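Local structure of phosphate-binding protein PstS 2 (Streptococcus pneumoniae, 4H1X) at residues I11-R16 against A251-G256; E28-L33 against Y100-P105; L83-V88 against S243-A248; K138-K143 against I227-I232. The protein probably serves as the solute-binding component of the PstSACB ABC transporter, which imports phosphate into the cell. One frame throughout, in Å; residues are numbered along the deposited sequence.

Contact 1. Residues I11-R16 against A251-G256; sequences IEVISR and ADVFSG
Strand 12-16 and the C-terminal end of helix 247-254 come closest at Val13 and Phe254, whose CA atoms are 6.4 Å apart. The side chains that meet there are apolar. Val13 divides its two methyls between successive helix residues: CG1, anti to the backbone N (chi1 177°), lies 3.5 Å from CD1 of Phe254, while CG2 sits 3.5 Å from the backbone O of Val253. The Phe254 ring also brings its edge to the strand backbone, with CE1 3.7 Å from Ile14 O and that oxygen near the ring plane. Two residues earlier in the chain, Ile11 crosses Val253 at about a right angle; its CG2 is 3.9 Å from Val253 CG1, and its CD1 lies 4.1 Å from Val253 CG2, so both branches of the valine are engaged. The helix ends just after Phe254, at Ser255 and Gly256. Gly256, with positive phi (77°), closes a Schellman motif, and Ala251 O takes both Ser255 N and Ser255 OG, from opposite faces of its carbonyl plane. The contact thus seats a helix end on the parallel part of the mixed sheet, in which strand 12-16 pairs with strands 49-51 and 67-72. Ile68 of strand 67-72 touches Ile11, Val253 and Phe254, Phe26 of helix 21-30 meets the Phe254 ring edge-to-face, and helix 54-63 packs against Ile14.

Contact 2. Residues E28-L33 against Y100-P105; sequences EITGIL and YPLQRP
Ile29, in the last turn of helix 21-30, points at the chain entering strand 103-110, where Leu102 is the centre of an inverse gamma turn; the helix ends in a Schellman motif at Gly31. The apolar contacts gather on one methyl: Leu102 CD2 lies 3.9 Å from Ile29 CG2 and 4.0 Å from Thr30 CG2. Leu102 is also touched by Met247 and Leu250 of helix 247-254. A second group sets methyl carbon beside backbone oxygen. Ile29 CG2 is 3.7 Å from Pro101 O, and CD1 approaches Gln103 O at 3.5 Å; with CG1 anti to the carbonyl carbon (chi1 -62°), the two branches diverge to reach carbonyls two residues apart. Polar bonds stay within each segment or leave the pair. Thr30 OG1 bonds to Phe26 O inside its own helix. Arg104 starts toward the helix, but its guanidinium leads away to a salt bridge with Asp230 and a bond to Ser165, near a bound citrate that probably comes from the crystallisation liquor. From Gln103, NE2 bonds Val95 O of helix 92-96 and also donates to Tyr100 O at 2.8 Å, nearly straight (175°), with the latter acceptor 3° from the amide plane.

Contact 3. Residues L83-V88 against S243-A248; sequences LEIDGV and SQVSMA
Glu84 and Ile85 pair with Gln244 and Val245 as two short parallel strands, with CA atoms 4.4 Å apart at Glu84-Gln244, at an edge of the mixed sheet. Three backbone bonds fix the register. Glu84 N gives its proton to Ser243 O at 2.8 Å, almost straight (178°); Glu84 O accepts Val245 N at 3.0 Å; and Val245 O accepts Asp86 N, again at 3.0 Å. Glu84 therefore uses both its N-H and its carbonyl on the same neighbouring strand, to the residues before and after Gln244, as in regular parallel pairing. Ile85 N and O turn the other way, to Val88 O and Val88 N, within the type I' turn from Ile85 to Val88. Leu83 is bonded through its backbone to Val234 of strand 223-236, which flanks the pair. On the face of Ile85 and Val245 the packing is apolar, with Leu83 CD1 3.9 Å from Val245 CG2. Ile85 CG2, anti to the backbone N (CG1 at chi1 -71°), rests 3.7 Å from Met247 SE in the conformers described. Beyond the strands, two side chains satisfy early amides of helix 247-254. Ser246, the N-cap, uses OG for Glu249 N. Asp86 serves the selenomethionine Met247, whose N donates to OD1 at 3.2 Å (149°), meeting the carboxylate from above its plane.

Contact 4. Residues K138-K143 against I227-I232; sequences KFIEAK and IALDGI
Phe139 meets three successive residues of strand 223-236 along its length. Its CB lies 3.9 Å from Ala228 CB and 4.0 Å from Leu229 O. With CG anti to the carbonyl carbon (chi1 -69°), the ring passes obliquely across the Asp230 carboxylate (planes 62° apart): CD1 lies 3.8 Å from OD1, and CE1 comes within 3.5 Å of the same oxygen, which sits at the ring edge near its plane. The other oxygen, OD2, is held by a salt bridge to Arg104. Next along the chain, Ile140 and Leu229 form a single antiparallel, hydrogen-bonded pair: Ile140 N donates to Leu229 O at 3.1 Å, and Leu229 N to Ile140 O at 2.8 Å. At the far end, Ala142 CB packs on Leu229 CG, while a water donates to both Glu141 OE1 and Ile227 O. Ile227 and Ala228 both face Phe106 in a classic beta bulge. In this periplasmic-binding-protein fold, that one bridge ties the loop leaving helix 128-136 to the long strand 223-236. Val134 of the helix and Phe106 of strand 103-110 touch Phe139, helix 92-96 packs on Ile140, and helix 164-180 packs on Ile227 and Ala228.

From the N terminus, strand 12-16 opens the longest loop, closed by contact 1 only when helix 247-254 ends; the other three contacts fall within it. Contact 2 opens next, at the end of helix 21-30, and closes at 100-105. Contact 3 opens before that closure and closes at 243-248, so contacts 2 and 3 cross; Tyr100 CD1 packs on Val88 O between them. Contact 4 follows contact 2 in series, inside contact 3's loop. Strands 103-110 and 223-236 join contacts 2 and 4 as sheet neighbours, Leu102 O lying 2.9 Å from Ile232 N. Helix 247-254 serves contacts 1 and 3, and Ala251 CB on Thr30 O joins it to the end of helix 21-30.

Contact 1. Residues I11-R16 against A251-G256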
loop_
_atom_site.group_PDB
_atom_site.type_symbol
_atom_site.label_atom_id
_atom_site.label_comp_id
_atom_site.label_asym_id
_atom_site.label_seq_id
_atom_site.Cartn_x
_atom_site.Cartn_y
_atom_site.Cartn_z
ATOM N N ILE A 11 20.419 4.353 -16.976
ATOM C CA ILE A 11 19.479 3.808 -15.975
ATOM C C ILE A 11 18.316 3.089 -16.681
ATOM O O ILE A 11 17.690 3.662 -17.587
ATOM C CB ILE A 11 18.963 4.922 -15.016
ATOM C CG1 ILE A 11 20.136 5.612 -14.257
ATOM C CG2 ILE A 11 17.928 4.373 -14.010
ATOM C CD1 ILE A 11 19.714 6.854 -13.463
ATOM N N GLU A 12 18.038 1.841 -16.268
ATOM C CA GLU A 12 16.924 1.058 -16.805
ATOM C C GLU A 12 15.785 1.150 -15.788
ATOM O O GLU A 12 15.831 0.507 -14.736
ATOM C CB GLU A 12 17.339 -0.394 -17.103
ATOM C CG GLU A 12 16.287 -1.195 -17.863
ATOM C CD GLU A 12 16.402 -2.712 -17.827
ATOM O OE1 GLU A 12 17.515 -3.233 -17.580
ATOM O OE2 GLU A 12 15.374 -3.382 -18.081
ATOM N N VAL A 13 14.805 2.014 -16.066
ATOM C CA VAL A 13 13.683 2.221 -15.156
ATOM C C VAL A 13 12.686 1.062 -15.316
ATOM O O VAL A 13 12.214 0.787 -16.423
ATOM C CB VAL A 13 13.013 3.604 -15.413
ATOM C CG1 VAL A 13 11.790 3.804 -14.529
ATOM C CG2 VAL A 13 14.031 4.756 -15.216
ATOM N N ILE A 14 12.386 0.385 -14.223
ATOM C CA ILE A 14 11.391 -0.693 -14.206
ATOM C C ILE A 14 10.113 -0.119 -13.623
ATOM O O ILE A 14 10.113 0.273 -12.459
ATOM C CB ILE A 14 11.852 -1.961 -13.402
ATOM C CG1 ILE A 14 13.282 -2.473 -13.780
ATOM C CG2 ILE A 14 10.788 -3.087 -13.462
ATOM C CD1 ILE A 14 13.553 -2.756 -15.215
ATOM N N SER A 15 9.040 -0.067 -14.417
ATOM C CA SER A 15 7.746 0.424 -13.935
ATOM C C SER A 15 6.788 -0.745 -13.720
ATOM O O SER A 15 6.906 -1.777 -14.393
ATOM C CB SER A 15 7.145 1.399 -14.946
ATOM O OG SER A 15 5.790 1.685 -14.637
ATOM N N ARG A 16 5.809 -0.584 -12.811
ATOM C CA ARG A 16 4.765 -1.584 -12.691
ATOM C C ARG A 16 3.755 -1.336 -13.827
ATOM O O ARG A 16 3.807 -0.287 -14.473
ATOM C CB ARG A 16 4.116 -1.555 -11.289
ATOM C CG ARG A 16 4.933 -2.354 -10.267
ATOM C CD ARG A 16 4.938 -3.885 -10.529
ATOM N NE ARG A 16 3.575 -4.422 -10.591
ATOM C CZ ARG A 16 2.829 -4.684 -9.526
ATOM N NH1 ARG A 16 3.330 -4.543 -8.304
ATOM N NH2 ARG A 16 1.579 -5.089 -9.670
ATOM N N ALA A 251 12.201 11.356 -8.280
ATOM C CA ALA A 251 11.212 11.757 -9.275
ATOM C C ALA A 251 11.881 11.981 -10.645
ATOM O O ALA A 251 11.330 11.548 -11.659
ATOM C CB ALA A 251 10.471 12.995 -8.821
ATOM N N ASP A 252 13.109 12.570 -10.662
ATOM C CA ASP A 252 13.895 12.786 -11.883
ATOM C C ASP A 252 14.201 11.458 -12.596
ATOM O O ASP A 252 14.080 11.371 -13.821
ATOM C CB ASP A 252 15.206 13.506 -11.567
ATOM C CG ASP A 252 15.084 15.004 -11.356
ATOM O OD1 ASP A 252 13.940 15.526 -11.413
ATOM O OD2 ASP A 252 16.136 15.659 -11.127
ATOM N N VAL A 253 14.581 10.427 -11.823
ATOM C CA VAL A 253 14.903 9.116 -12.385
ATOM C C VAL A 253 13.634 8.456 -12.976
ATOM O O VAL A 253 13.655 8.038 -14.142
ATOM C CB VAL A 253 15.616 8.205 -11.338
ATOM C CG1 VAL A 253 15.716 6.762 -11.831
ATOM C CG2 VAL A 253 17.022 8.743 -11.006
ATOM N N PHE A 254 12.554 8.367 -12.183
ATOM C CA PHE A 254 11.356 7.656 -12.636
ATOM C C PHE A 254 10.574 8.415 -13.720
ATOM O O PHE A 254 9.852 7.760 -14.471
ATOM C CB PHE A 254 10.483 7.223 -11.462
ATOM C CG PHE A 254 11.006 5.929 -10.870
ATOM C CD1 PHE A 254 10.593 4.695 -11.377
ATOM C CD2 PHE A 254 11.995 5.939 -9.889
ATOM C CE1 PHE A 254 11.104 3.499 -10.869
ATOM C CE2 PHE A 254 12.500 4.736 -9.374
ATOM C CZ PHE A 254 12.030 3.522 -9.853
ATOM N N SER A 255 10.769 9.753 -13.856
ATOM C CA SER A 255 10.159 10.549 -14.936
ATOM C C SER A 255 11.082 10.615 -16.173
ATOM O O SER A 255 10.713 11.231 -17.176
ATOM C CB SER A 255 9.841 11.973 -14.466
ATOM O OG SER A 255 11.059 12.662 -14.201
ATOM N N GLY A 256 12.263 10.013 -16.079
ATOM C CA GLY A 256 13.242 9.930 -17.164
ATOM C C GLY A 256 14.061 11.182 -17.442
ATOM O O GLY A 256 14.605 11.322 -18.539
#

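Contact 2. Residues E28-L33 against Y100-P105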
loop_
_atom_site.group_PDB
_atom_site.type_symbol
_atom_site.label_atom_id
_atom_site.label_comp_id
_atom_site.label_asym_id
_atom_site.label_seq_id
_atom_site.Cartn_x
_atom_site.Cartn_y
_atom_site.Cartn_z
ATOM N N GLU A 28 1.970 8.965 -7.266
ATOM C CA GLU A 28 1.309 10.038 -6.500
ATOM C C GLU A 28 2.285 10.637 -5.452
ATOM O O GLU A 28 2.468 11.856 -5.402
ATOM C CB GLU A 28 0.029 9.524 -5.816
ATOM C CG GLU A 28 -0.702 10.559 -4.964
ATOM C CD GLU A 28 -1.100 11.848 -5.661
ATOM O OE1 GLU A 28 -1.664 11.778 -6.780
ATOM O OE2 GLU A 28 -0.860 12.930 -5.078
ATOM N N ILE A 29 2.889 9.776 -4.619
ATOM C CA ILE A 29 3.793 10.206 -3.544
ATOM C C ILE A 29 5.022 10.988 -4.080
ATOM O O ILE A 29 5.388 12.013 -3.495
ATOM C CB ILE A 29 4.221 9.003 -2.638
ATOM C CG1 ILE A 29 2.987 8.368 -1.938
ATOM C CG2 ILE A 29 5.253 9.451 -1.574
ATOM C CD1 ILE A 29 3.216 6.908 -1.444
ATOM N N THR A 30 5.649 10.522 -5.173
ATOM C CA THR A 30 6.824 11.196 -5.758
ATOM C C THR A 30 6.450 12.460 -6.580
ATOM O O THR A 30 7.342 13.222 -6.958
ATOM C CB THR A 30 7.607 10.215 -6.660
ATOM O OG1 THR A 30 6.717 9.739 -7.661
ATOM C CG2 THR A 30 8.237 9.063 -5.881
ATOM N N GLY A 31 5.163 12.637 -6.885
ATOM C CA GLY A 31 4.676 13.768 -7.670
ATOM C C GLY A 31 4.796 13.609 -9.176
ATOM O O GLY A 31 4.669 14.596 -9.917
ATOM N N ILE A 32 5.046 12.352 -9.637
ATOM C CA ILE A 32 5.169 11.994 -11.053
ATOM C C ILE A 32 3.769 12.006 -11.672
ATOM O O ILE A 32 3.635 12.263 -12.864
ATOM C CB ILE A 32 5.892 10.619 -11.190
ATOM C CG1 ILE A 32 7.407 10.781 -10.949
ATOM C CG2 ILE A 32 5.631 9.927 -12.537
ATOM C CD1 ILE A 32 8.081 9.516 -10.526
ATOM N N LEU A 33 2.738 11.738 -10.853
ATOM C CA LEU A 33 1.332 11.751 -11.247
ATOM C C LEU A 33 0.805 13.119 -10.849
ATOM O O LEU A 33 0.643 13.388 -9.655
ATOM C CB LEU A 33 0.558 10.602 -10.560
ATOM C CG LEU A 33 -0.950 10.469 -10.854
ATOM C CD1 LEU A 33 -1.211 10.073 -12.302
ATOM C CD2 LEU A 33 -1.587 9.448 -9.941
ATOM N N TYR A 100 10.549 7.870 7.036
ATOM C CA TYR A 100 10.609 7.308 5.684
ATOM C C TYR A 100 9.374 7.781 4.890
ATOM O O TYR A 100 8.249 7.482 5.274
ATOM C CB TYR A 100 10.740 5.781 5.743
ATOM C CG TYR A 100 10.986 5.197 4.379
ATOM C CD1 TYR A 100 12.242 5.273 3.784
ATOM C CD2 TYR A 100 9.953 4.598 3.660
ATOM C CE1 TYR A 100 12.473 4.753 2.511
ATOM C CE2 TYR A 100 10.176 4.049 2.401
ATOM C CZ TYR A 100 11.435 4.137 1.823
ATOM O OH TYR A 100 11.648 3.586 0.580
ATOM N N PRO A 101 9.568 8.570 3.812
ATOM C CA PRO A 101 8.421 9.209 3.138
ATOM C C PRO A 101 7.609 8.380 2.132
ATOM O O PRO A 101 6.450 8.744 1.888
ATOM C CB PRO A 101 9.068 10.402 2.432
ATOM C CG PRO A 101 10.434 9.941 2.113
ATOM C CD PRO A 101 10.853 9.027 3.235
ATOM N N LEU A 102 8.180 7.311 1.550
ATOM C CA LEU A 102 7.450 6.486 0.576
ATOM C C LEU A 102 6.622 5.460 1.306
ATOM O O LEU A 102 7.049 4.318 1.522
ATOM C CB LEU A 102 8.376 5.801 -0.427
ATOM C CG LEU A 102 9.334 6.686 -1.197
ATOM C CD1 LEU A 102 10.349 5.835 -1.897
ATOM C CD2 LEU A 102 8.597 7.558 -2.194
ATOM N N GLN A 103 5.455 5.892 1.750
ATOM C CA GLN A 103 4.539 5.030 2.493
ATOM C C GLN A 103 3.144 5.566 2.351
ATOM O O GLN A 103 2.931 6.756 2.039
ATOM C CB GLN A 103 4.928 4.965 3.988
ATOM C CG GLN A 103 4.875 6.336 4.694
ATOM C CD GLN A 103 4.936 6.211 6.186
ATOM O OE1 GLN A 103 3.962 5.816 6.850
ATOM N NE2 GLN A 103 6.097 6.503 6.742
ATOM N N ARG A 104 2.182 4.679 2.577
ATOM C CA ARG A 104 0.785 5.046 2.527
ATOM C C ARG A 104 0.025 4.214 3.538
ATOM O O ARG A 104 0.397 3.058 3.803
ATOM C CB ARG A 104 0.202 4.849 1.113
ATOM C CG ARG A 104 0.410 3.431 0.586
ATOM C CD ARG A 104 -0.362 3.147 -0.665
ATOM N NE ARG A 104 -0.046 1.811 -1.163
ATOM C CZ ARG A 104 -0.701 1.206 -2.141
ATOM N NH1 ARG A 104 -1.722 1.809 -2.739
ATOM N NH2 ARG A 104 -0.365 -0.019 -2.510
ATOM N N PRO A 105 -1.077 4.764 4.069
ATOM C CA PRO A 105 -1.883 3.971 4.998
ATOM C C PRO A 105 -2.860 3.073 4.257
ATOM O O PRO A 105 -3.312 3.417 3.143
ATOM C CB PRO A 105 -2.638 5.044 5.789
ATOM C CG PRO A 105 -2.842 6.170 4.784
ATOM C CD PRO A 105 -1.633 6.127 3.870
#

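Contact 3. Residues L83-V88 against S243-A248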
loop_
_atom_site.group_PDB
_atom_site.type_symbol
_atom_site.label_atom_id
_atom_site.label_comp_id
_atom_site.label_asym_id
_atom_site.label_seq_id
_atom_site.Cartn_x
_atom_site.Cartn_y
_atom_site.Cartn_z
ATOM N N LEU A 83 17.415 1.487 -1.747
ATOM C CA LEU A 83 18.067 2.783 -1.622
ATOM C C LEU A 83 17.552 3.508 -0.399
ATOM O O LEU A 83 16.391 3.342 -0.022
ATOM C CB LEU A 83 17.803 3.664 -2.870
ATOM C CG LEU A 83 18.430 3.230 -4.202
ATOM C CD1 LEU A 83 17.991 4.165 -5.341
ATOM C CD2 LEU A 83 19.941 3.185 -4.124
ATOM N N GLU A 84 18.405 4.342 0.208
ATOM C CA GLU A 84 17.938 5.223 1.268
ATOM C C GLU A 84 17.289 6.421 0.555
ATOM O O GLU A 84 17.748 6.794 -0.531
ATOM C CB GLU A 84 19.107 5.636 2.189
ATOM C CG GLU A 84 19.675 4.442 2.951
ATOM C CD GLU A 84 20.754 4.769 3.966
ATOM O OE1 GLU A 84 21.261 5.916 3.958
ATOM O OE2 GLU A 84 21.101 3.869 4.764
ATOM N N ILE A 85 16.212 6.987 1.117
ATOM C CA ILE A 85 15.556 8.147 0.501
ATOM C C ILE A 85 15.664 9.301 1.485
ATOM O O ILE A 85 15.218 9.183 2.633
ATOM C CB ILE A 85 14.104 7.858 0.040
ATOM C CG1 ILE A 85 14.104 6.930 -1.183
ATOM C CG2 ILE A 85 13.366 9.156 -0.303
ATOM C CD1 ILE A 85 13.925 5.548 -0.879
ATOM N N ASP A 86 16.317 10.398 1.045
ATOM C CA ASP A 86 16.590 11.578 1.891
ATOM C C ASP A 86 17.431 11.153 3.106
ATOM O O ASP A 86 17.185 11.603 4.231
ATOM C CB ASP A 86 15.291 12.268 2.357
ATOM C CG ASP A 86 14.391 12.870 1.293
ATOM O OD1 ASP A 86 14.926 13.427 0.298
ATOM O OD2 ASP A 86 13.156 12.889 1.513
ATOM N N GLY A 87 18.380 10.247 2.868
ATOM C CA GLY A 87 19.261 9.690 3.889
ATOM C C GLY A 87 18.605 8.773 4.911
ATOM O O GLY A 87 19.280 8.370 5.870
ATOM N N VAL A 88 17.301 8.399 4.699
ATOM C CA VAL A 88 16.511 7.518 5.598
ATOM C C VAL A 88 16.401 6.094 5.024
ATOM O O VAL A 88 15.902 5.901 3.910
ATOM C CB VAL A 88 15.087 8.089 5.885
ATOM C CG1 VAL A 88 14.287 7.182 6.824
ATOM C CG2 VAL A 88 15.147 9.519 6.435
ATOM N N SER A 243 23.705 4.302 -2.991
ATOM C CA SER A 243 23.025 3.817 -1.794
ATOM C C SER A 243 21.925 4.761 -1.354
ATOM O O SER A 243 21.124 4.393 -0.500
ATOM C CB SER A 243 24.027 3.607 -0.658
ATOM O OG SER A 243 24.616 4.833 -0.260
ATOM N N GLN A 244 21.911 5.991 -1.889
ATOM C CA GLN A 244 20.866 6.936 -1.497
ATOM C C GLN A 244 20.486 7.883 -2.621
ATOM O O GLN A 244 21.310 8.232 -3.473
ATOM C CB GLN A 244 21.254 7.731 -0.230
ATOM C CG GLN A 244 22.450 8.658 -0.383
ATOM C CD GLN A 244 22.723 9.390 0.904
ATOM O OE1 GLN A 244 23.763 9.192 1.541
ATOM N NE2 GLN A 244 21.787 10.247 1.317
ATOM N N VAL A 245 19.222 8.302 -2.601
ATOM C CA VAL A 245 18.699 9.285 -3.548
ATOM C C VAL A 245 17.858 10.275 -2.798
ATOM O O VAL A 245 17.196 9.909 -1.830
ATOM C CB VAL A 245 17.901 8.681 -4.750
ATOM C CG1 VAL A 245 18.838 8.054 -5.776
ATOM C CG2 VAL A 245 16.832 7.686 -4.296
ATOM N N SER A 246 17.845 11.529 -3.256
ATOM C CA SER A 246 16.911 12.505 -2.707
ATOM C C SER A 246 15.533 12.255 -3.344
ATOM O O SER A 246 15.460 11.555 -4.367
ATOM C CB SER A 246 17.386 13.926 -3.028
ATOM O OG SER A 246 17.462 14.143 -4.434
HETATM N N MSE A 247 14.454 12.842 -2.781
HETATM C CA MSE A 247 13.122 12.709 -3.376
HETATM C C MSE A 247 13.119 13.382 -4.757
HETATM O O MSE A 247 12.475 12.869 -5.657
HETATM C CB MSE A 247 12.017 13.281 -2.472
HETATM C CG MSE A 247 11.617 12.358 -1.315
HETATM SE SE MSE A 247 10.384 10.882 -1.733
HETATM C CE MSE A 247 8.775 11.919 -2.219
ATOM N N ALA A 248 13.890 14.490 -4.944
ATOM C CA ALA A 248 14.012 15.176 -6.241
ATOM C C ALA A 248 14.630 14.255 -7.270
ATOM O O ALA A 248 14.099 14.134 -8.378
ATOM C CB ALA A 248 14.866 16.433 -6.112
#

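Contact 4. Residues K138-K143 against I227-I232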
loop_
_atom_site.group_PDB
_atom_site.type_symbol
_atom_site.label_atom_id
_atom_site.label_comp_id
_atom_site.label_asym_id
_atom_site.label_seq_id
_atom_site.Cartn_x
_atom_site.Cartn_y
_atom_site.Cartn_z
ATOM N N LYS A 138 3.509 -9.226 6.179
ATOM C CA LYS A 138 4.661 -8.341 5.943
ATOM C C LYS A 138 4.301 -6.834 5.776
ATOM O O LYS A 138 5.096 -6.071 5.234
ATOM C CB LYS A 138 5.496 -8.837 4.727
ATOM C CG LYS A 138 5.957 -10.312 4.827
ATOM C CD LYS A 138 7.070 -10.504 5.833
ATOM C CE LYS A 138 7.845 -11.775 5.591
ATOM N NZ LYS A 138 9.212 -11.705 6.172
ATOM N N PHE A 139 3.174 -6.400 6.342
ATOM C CA PHE A 139 2.837 -4.977 6.417
ATOM C C PHE A 139 3.281 -4.464 7.783
ATOM O O PHE A 139 3.586 -5.258 8.674
ATOM C CB PHE A 139 1.332 -4.743 6.204
ATOM C CG PHE A 139 0.910 -5.045 4.791
ATOM C CD1 PHE A 139 1.116 -4.115 3.773
ATOM C CD2 PHE A 139 0.296 -6.253 4.476
ATOM C CE1 PHE A 139 0.758 -4.411 2.451
ATOM C CE2 PHE A 139 -0.073 -6.547 3.163
ATOM C CZ PHE A 139 0.150 -5.617 2.160
ATOM N N ILE A 140 3.312 -3.147 7.957
ATOM C CA ILE A 140 3.701 -2.563 9.238
ATOM C C ILE A 140 2.447 -2.197 10.064
ATOM O O ILE A 140 1.505 -1.602 9.539
ATOM C CB ILE A 140 4.633 -1.365 8.979
ATOM C CG1 ILE A 140 5.984 -1.890 8.420
ATOM C CG2 ILE A 140 4.831 -0.523 10.245
ATOM C CD1 ILE A 140 6.745 -0.944 7.534
ATOM N N GLU A 141 2.452 -2.598 11.350
ATOM C CA GLU A 141 1.370 -2.355 12.305
ATOM C C GLU A 141 1.597 -0.995 12.995
ATOM O O GLU A 141 2.537 -0.847 13.776
ATOM C CB GLU A 141 1.295 -3.536 13.308
ATOM C CG GLU A 141 0.198 -3.442 14.357
ATOM C CD GLU A 141 -1.182 -3.196 13.779
ATOM O OE1 GLU A 141 -1.783 -4.145 13.221
ATOM O OE2 GLU A 141 -1.641 -2.035 13.849
ATOM N N ALA A 142 0.729 -0.009 12.694
ATOM C CA ALA A 142 0.788 1.356 13.255
ATOM C C ALA A 142 0.340 1.414 14.723
ATOM O O ALA A 142 0.839 2.250 15.486
ATOM C CB ALA A 142 -0.075 2.298 12.427
ATOM N N LYS A 143 -0.615 0.551 15.110
ATOM C CA LYS A 143 -1.143 0.536 16.472
ATOM C C LYS A 143 -0.158 -0.101 17.443
ATOM O O LYS A 143 0.494 -1.104 17.125
ATOM C CB LYS A 143 -2.504 -0.177 16.541
ATOM C CG LYS A 143 -3.587 0.440 15.651
ATOM C CD LYS A 143 -4.207 1.711 16.243
ATOM C CE LYS A 143 -4.621 2.701 15.179
ATOM N NZ LYS A 143 -5.415 3.824 15.745
ATOM N N ILE A 227 -5.291 0.256 9.409
ATOM C CA ILE A 227 -5.085 -1.139 9.821
ATOM C C ILE A 227 -3.657 -1.589 9.475
ATOM O O ILE A 227 -3.192 -2.592 9.990
ATOM C CB ILE A 227 -6.143 -2.100 9.225
ATOM C CG1 ILE A 227 -6.071 -2.183 7.686
ATOM C CG2 ILE A 227 -7.533 -1.737 9.725
ATOM C CD1 ILE A 227 -6.847 -3.407 7.011
ATOM N N ALA A 228 -2.973 -0.856 8.608
ATOM C CA ALA A 228 -1.606 -1.180 8.202
ATOM C C ALA A 228 -0.955 0.005 7.534
ATOM O O ALA A 228 -1.650 0.875 6.983
ATOM C CB ALA A 228 -1.605 -2.360 7.226
ATOM N N LEU A 229 0.381 0.008 7.537
ATOM C CA LEU A 229 1.185 0.971 6.792
ATOM C C LEU A 229 1.920 0.193 5.738
ATOM O O LEU A 229 2.491 -0.873 6.018
ATOM C CB LEU A 229 2.154 1.771 7.675
ATOM C CG LEU A 229 1.533 2.606 8.794
ATOM C CD1 LEU A 229 2.628 3.313 9.572
ATOM C CD2 LEU A 229 0.539 3.617 8.249
ATOM N N ASP A 230 1.831 0.672 4.511
ATOM C CA ASP A 230 2.464 0.008 3.395
ATOM C C ASP A 230 3.602 0.871 2.914
ATOM O O ASP A 230 3.357 1.929 2.343
ATOM C CB ASP A 230 1.436 -0.244 2.274
ATOM C CG ASP A 230 2.031 -0.865 1.022
ATOM O OD1 ASP A 230 2.779 -1.878 1.148
ATOM O OD2 ASP A 230 1.781 -0.327 -0.078
ATOM N N GLY A 231 4.828 0.449 3.202
ATOM C CA GLY A 231 5.995 1.185 2.745
ATOM C C GLY A 231 6.351 0.712 1.343
ATOM O O GLY A 231 5.980 -0.403 0.934
ATOM N N ILE A 232 7.028 1.570 0.587
ATOM C CA ILE A 232 7.505 1.258 -0.757
ATOM C C ILE A 232 9.032 1.395 -0.738
ATOM O O ILE A 232 9.555 2.416 -0.292
ATOM C CB ILE A 232 6.837 2.143 -1.838
ATOM C CG1 ILE A 232 5.309 1.865 -1.939
ATOM C CG2 ILE A 232 7.531 1.968 -3.209
ATOM C CD1 ILE A 232 4.513 2.945 -2.677
HETATM O O HOH W 1 4.705 -4.026 2.660
HETATM O O HOH W 2 -4.201 -3.684 12.089
#